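Local coordinates for TRAP-T family transporter, DctP (Periplasmic binding) subunit (Sulfitobacter sp. NAS-14.1, PDB 4PF8), which binds beta-D-galacturonate and probably delivers it, as the periplasmic solute-binding subunit, to a TRAP-type membrane transporter, at residues A[84-89]-A[232-237]. Residues are numbered along the deposited sequence; the frame is centred on the assembly and turned at random.
Sequences FGVFSL and IPECLC. With GTR (beta-D-galactopyranuronic acid), chain D.
Ser88 and Glu234 face each other as a non-hydrogen-bonded pair, and both reach the bound galacturonate. Glu234 OE2 accepts a very short hydrogen bond, 2.5 Å, from the sugar hydroxyl O2 of GTR, while Ser88 CB rests against O4 of the same sugar. A water ties the pair together: it accepts a hydrogen bond from Ser88 OG and donates to Glu234 OE2 and Ile232 O, so OE2 is gripped by both sugar and water. With CG anti to its carbonyl carbon (chi1 -49°) and the chain extended beyond, Glu234 carries its carboxylate past Ser88 to the sugar; OE1 lies 3.8 Å from Val86 CG1, the two side chains crossing at about a right angle. A leucine in place of Glu234 would probably leave the O2 hydroxyl of the sugar and the water without their shared acceptor. Strands 84-88 and 234-239 are antiparallel neighbours within the mixed five-stranded sheet of one lobe of this family 7 solute-binding protein; the C-terminal end of the first and the start of the second supply Ser88 and Glu234 to the pocket. Paired N-H and C=O groups join Gly85 to Cys237 and Phe87 to Cys235; Leu89 N bonds to Pro233 O at 3.0 Å, adding one backbone bond just past the strand pairing. On the face shared with Glu234, Val86 CG2 meets Leu236 CD1 at 3.8 Å, with helix 37-52 packed on Val86 and Tyr141 touching both side chains. On the other face Cys237 SG, set between its backbone N and carbonyl carbon (chi1 57°), approaches the Phe87 ring obliquely, 3.5 Å from CD2, and Leu89 CD1 packs on Cys235 CB at 3.6 Å. Farther out, Ser88 OG caps Gly90 N, and Gln70, itself a sugar ligand, accepts the Ser88 N-H.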
ATOM      1  N   PHE A  84     -15.832  -5.786   2.086  1.00  8.93           N
ATOM      2  CA  PHE A  84     -14.618  -5.391   2.801  1.00  9.09           C
ATOM      3  C   PHE A  84     -13.386  -5.641   1.968  1.00  8.48           C
ATOM      4  O   PHE A  84     -13.427  -6.310   0.943  1.00  8.36           O
ATOM      5  CB  PHE A  84     -14.524  -6.062   4.188  1.00  8.96           C
ATOM      6  CG  PHE A  84     -14.302  -7.558   4.182  1.00  9.06           C
ATOM      7  CD1 PHE A  84     -15.323  -8.444   3.844  1.00 11.89           C
ATOM      8  CD2 PHE A  84     -13.087  -8.084   4.594  1.00  9.17           C
ATOM      9  CE1 PHE A  84     -15.123  -9.823   3.864  1.00 11.46           C
ATOM     10  CE2 PHE A  84     -12.886  -9.467   4.628  1.00 11.86           C
ATOM     11  CZ  PHE A  84     -13.920 -10.331   4.264  1.00 12.60           C
ATOM     12  N   GLY A  85     -12.269  -5.067   2.410  1.00  8.70           N
ATOM     13  CA  GLY A  85     -11.024  -5.243   1.696  1.00  8.13           C
ATOM     14  C   GLY A  85      -9.871  -4.674   2.468  1.00  7.14           C
ATOM     15  O   GLY A  85     -10.075  -3.961   3.435  1.00  9.47           O
ATOM     16  N   VAL A  86      -8.667  -5.023   2.067  1.00  6.98           N
ATOM     17  CA  VAL A  86      -7.495  -4.269   2.487  1.00  6.69           C
ATOM     18  C   VAL A  86      -6.938  -3.610   1.243  1.00  6.66           C
ATOM     19  O   VAL A  86      -6.600  -4.295   0.269  1.00  7.76           O
ATOM     20  CB  VAL A  86      -6.430  -5.132   3.147  1.00  7.30           C
ATOM     21  CG1 VAL A  86      -5.149  -4.337   3.358  1.00  7.27           C
ATOM     22  CG2 VAL A  86      -6.940  -5.676   4.482  1.00  9.19           C
ATOM     23  N   PHE A  87      -6.878  -2.296   1.298  1.00  7.78           N
ATOM     24  CA  PHE A  87      -6.427  -1.480   0.181  1.00  7.24           C
ATOM     25  C   PHE A  87      -5.210  -0.653   0.570  1.00  6.44           C
ATOM     26  O   PHE A  87      -5.195  -0.010   1.623  1.00  8.80           O
ATOM     27  CB  PHE A  87      -7.504  -0.477  -0.257  1.00 11.29           C
ATOM     28  CG  PHE A  87      -8.799  -1.083  -0.677  1.00 10.82           C
ATOM     29  CD1 PHE A  87      -8.876  -2.012  -1.685  1.00  9.11           C
ATOM     30  CD2 PHE A  87      -9.984  -0.631  -0.124  1.00 17.13           C
ATOM     31  CE1 PHE A  87     -10.076  -2.547  -2.075  1.00 11.01           C
ATOM     32  CE2 PHE A  87     -11.213  -1.154  -0.540  1.00 18.62           C
ATOM     33  CZ  PHE A  87     -11.240  -2.132  -1.503  1.00 13.10           C
ATOM     34  N   SER A  88      -4.236  -0.609  -0.317  1.00  8.06           N
ATOM     35  CA  SER A  88      -3.173   0.369  -0.170  1.00  7.85           C
ATOM     36  C   SER A  88      -3.806   1.740  -0.306  1.00 10.34           C
ATOM     37  O   SER A  88      -4.661   1.953  -1.184  1.00  9.21           O
ATOM     38  CB  SER A  88      -2.155   0.167  -1.274  1.00  9.31           C
ATOM     39  OG  SER A  88      -1.146   1.173  -1.285  1.00  9.22           O
ATOM     40  N   LEU A  89      -3.355   2.691   0.506  1.00  9.51           N
ATOM     41  CA  LEU A  89      -3.800   4.057   0.315  1.00  7.84           C
ATOM     42  C   LEU A  89      -3.219   4.694  -0.963  1.00  8.47           C
ATOM     43  O   LEU A  89      -3.670   5.759  -1.389  1.00 11.57           O
ATOM     44  CB  LEU A  89      -3.482   4.875   1.549  1.00  9.23           C
ATOM     45  CG  LEU A  89      -4.549   4.804   2.626  1.00 14.47           C
ATOM     46  CD1 LEU A  89      -4.783   3.409   3.119  1.00 25.98           C
ATOM     47  CD2 LEU A  89      -4.194   5.730   3.803  1.00 16.50           C
ATOM     48  N   ILE A 232       3.610   3.460   2.637  1.00  8.38           N
ATOM     49  CA  ILE A 232       2.210   3.643   2.279  1.00  8.80           C
ATOM     50  C   ILE A 232       1.354   2.708   3.120  1.00  7.80           C
ATOM     51  O   ILE A 232       1.402   1.506   2.940  1.00  7.39           O
ATOM     52  CB  ILE A 232       1.958   3.438   0.770  1.00  7.51           C
ATOM     53  CG1 ILE A 232       2.842   4.407  -0.030  1.00 11.68           C
ATOM     54  CG2 ILE A 232       0.507   3.687   0.433  1.00 10.78           C
ATOM     55  CD1 ILE A 232       2.589   4.397  -1.452  1.00 15.12           C
ATOM     56  N   PRO A 233       0.604   3.275   4.068  1.00  7.54           N
ATOM     57  CA  PRO A 233      -0.253   2.418   4.896  1.00  8.59           C
ATOM     58  C   PRO A 233      -1.344   1.775   4.085  1.00  9.18           C
ATOM     59  O   PRO A 233      -1.672   2.276   3.012  1.00  7.37           O
ATOM     60  CB  PRO A 233      -0.889   3.395   5.889  1.00  8.15           C
ATOM     61  CG  PRO A 233      -0.099   4.661   5.769  1.00 13.61           C
ATOM     62  CD  PRO A 233       0.432   4.694   4.393  1.00  8.44           C
ATOM     63  N   GLU A 234      -1.892   0.674   4.594  1.00  7.61           N
ATOM     64  CA  GLU A 234      -3.021   0.023   3.961  1.00  7.98           C
ATOM     65  C   GLU A 234      -4.161   0.049   4.939  1.00  8.67           C
ATOM     66  O   GLU A 234      -3.946   0.150   6.152  1.00 13.29           O
ATOM     67  CB  GLU A 234      -2.654  -1.394   3.556  1.00  9.59           C
ATOM     68  CG  GLU A 234      -1.350  -1.357   2.813  1.00 10.69           C
ATOM     69  CD  GLU A 234      -1.097  -2.532   1.933  1.00 12.34           C
ATOM     70  OE1 GLU A 234      -1.542  -3.650   2.267  1.00 13.38           O
ATOM     71  OE2 GLU A 234      -0.426  -2.326   0.887  1.00 10.15           O
ATOM     72  N   CYS A 235      -5.371  -0.004   4.429  1.00  7.91           N
ATOM     73  CA  CYS A 235      -6.528   0.133   5.265  1.00  9.71           C
ATOM     74  C   CYS A 235      -7.424  -1.080   5.116  1.00 11.36           C
ATOM     75  O   CYS A 235      -7.843  -1.407   3.996  1.00 10.25           O
ATOM     76  CB  CYS A 235      -7.248   1.405   4.882  1.00 12.75           C
ATOM     77  SG  CYS A 235      -8.682   1.738   5.863  1.00 20.62           S
ATOM     78  N   LEU A 236      -7.646  -1.759   6.232  1.00  8.88           N
ATOM     79  CA  LEU A 236      -8.697  -2.763   6.333  1.00  7.44           C
ATOM     80  C   LEU A 236      -9.971  -1.958   6.466  1.00  8.90           C
ATOM     81  O   LEU A 236     -10.126  -1.169   7.404  1.00 10.39           O
ATOM     82  CB  LEU A 236      -8.523  -3.655   7.576  1.00 11.36           C
ATOM     83  CG  LEU A 236      -9.733  -4.560   7.838  1.00 12.97           C
ATOM     84  CD1 LEU A 236      -9.921  -5.632   6.776  1.00 12.48           C
ATOM     85  CD2 LEU A 236      -9.599  -5.194   9.232  1.00 16.98           C
ATOM     86  N   CYS A 237     -10.867  -2.110   5.507  1.00 10.48           N
ATOM     87  CA  CYS A 237     -12.065  -1.309   5.546  1.00 13.58           C
ATOM     88  C   CYS A 237     -13.273  -2.024   5.038  1.00 13.33           C
ATOM     89  O   CYS A 237     -13.199  -3.060   4.402  1.00 12.44           O
ATOM     90  CB  CYS A 237     -11.883  -0.071   4.721  1.00 13.71           C
ATOM     91  SG  CYS A 237     -11.458  -0.435   3.045  1.00 18.39           S
TER
HETATM   92  C1  GTR D 402       1.823  -3.556  -2.473  1.00  5.44           C
HETATM   93  C2  GTR D 402       0.504  -3.269  -1.834  1.00  5.28           C
HETATM   94  C3  GTR D 402      -0.576  -3.668  -2.823  1.00  7.07           C
HETATM   95  C4  GTR D 402      -0.450  -2.884  -4.123  1.00  6.96           C
HETATM   96  C5  GTR D 402       0.955  -3.160  -4.646  1.00  7.09           C
HETATM   97  C6  GTR D 402       1.225  -2.343  -5.905  1.00  9.45           C
HETATM   98  O1  GTR D 402       2.913  -3.133  -1.595  1.00  6.84           O
HETATM   99  O2  GTR D 402       0.404  -4.093  -0.641  1.00  6.58           O
HETATM  100  O3  GTR D 402      -1.837  -3.293  -2.227  1.00  7.50           O
HETATM  101  O4  GTR D 402      -0.599  -1.488  -3.815  1.00  9.35           O
HETATM  102  O5  GTR D 402       1.959  -2.839  -3.661  1.00  6.32           O
HETATM  103  O6A GTR D 402       2.418  -1.973  -6.064  1.00  7.19           O
HETATM  104  O6B GTR D 402       0.310  -2.214  -6.750  1.00  8.04           O
HETATM  105  O   HOH W   1       0.680   0.134   0.536  1.00  8.78           O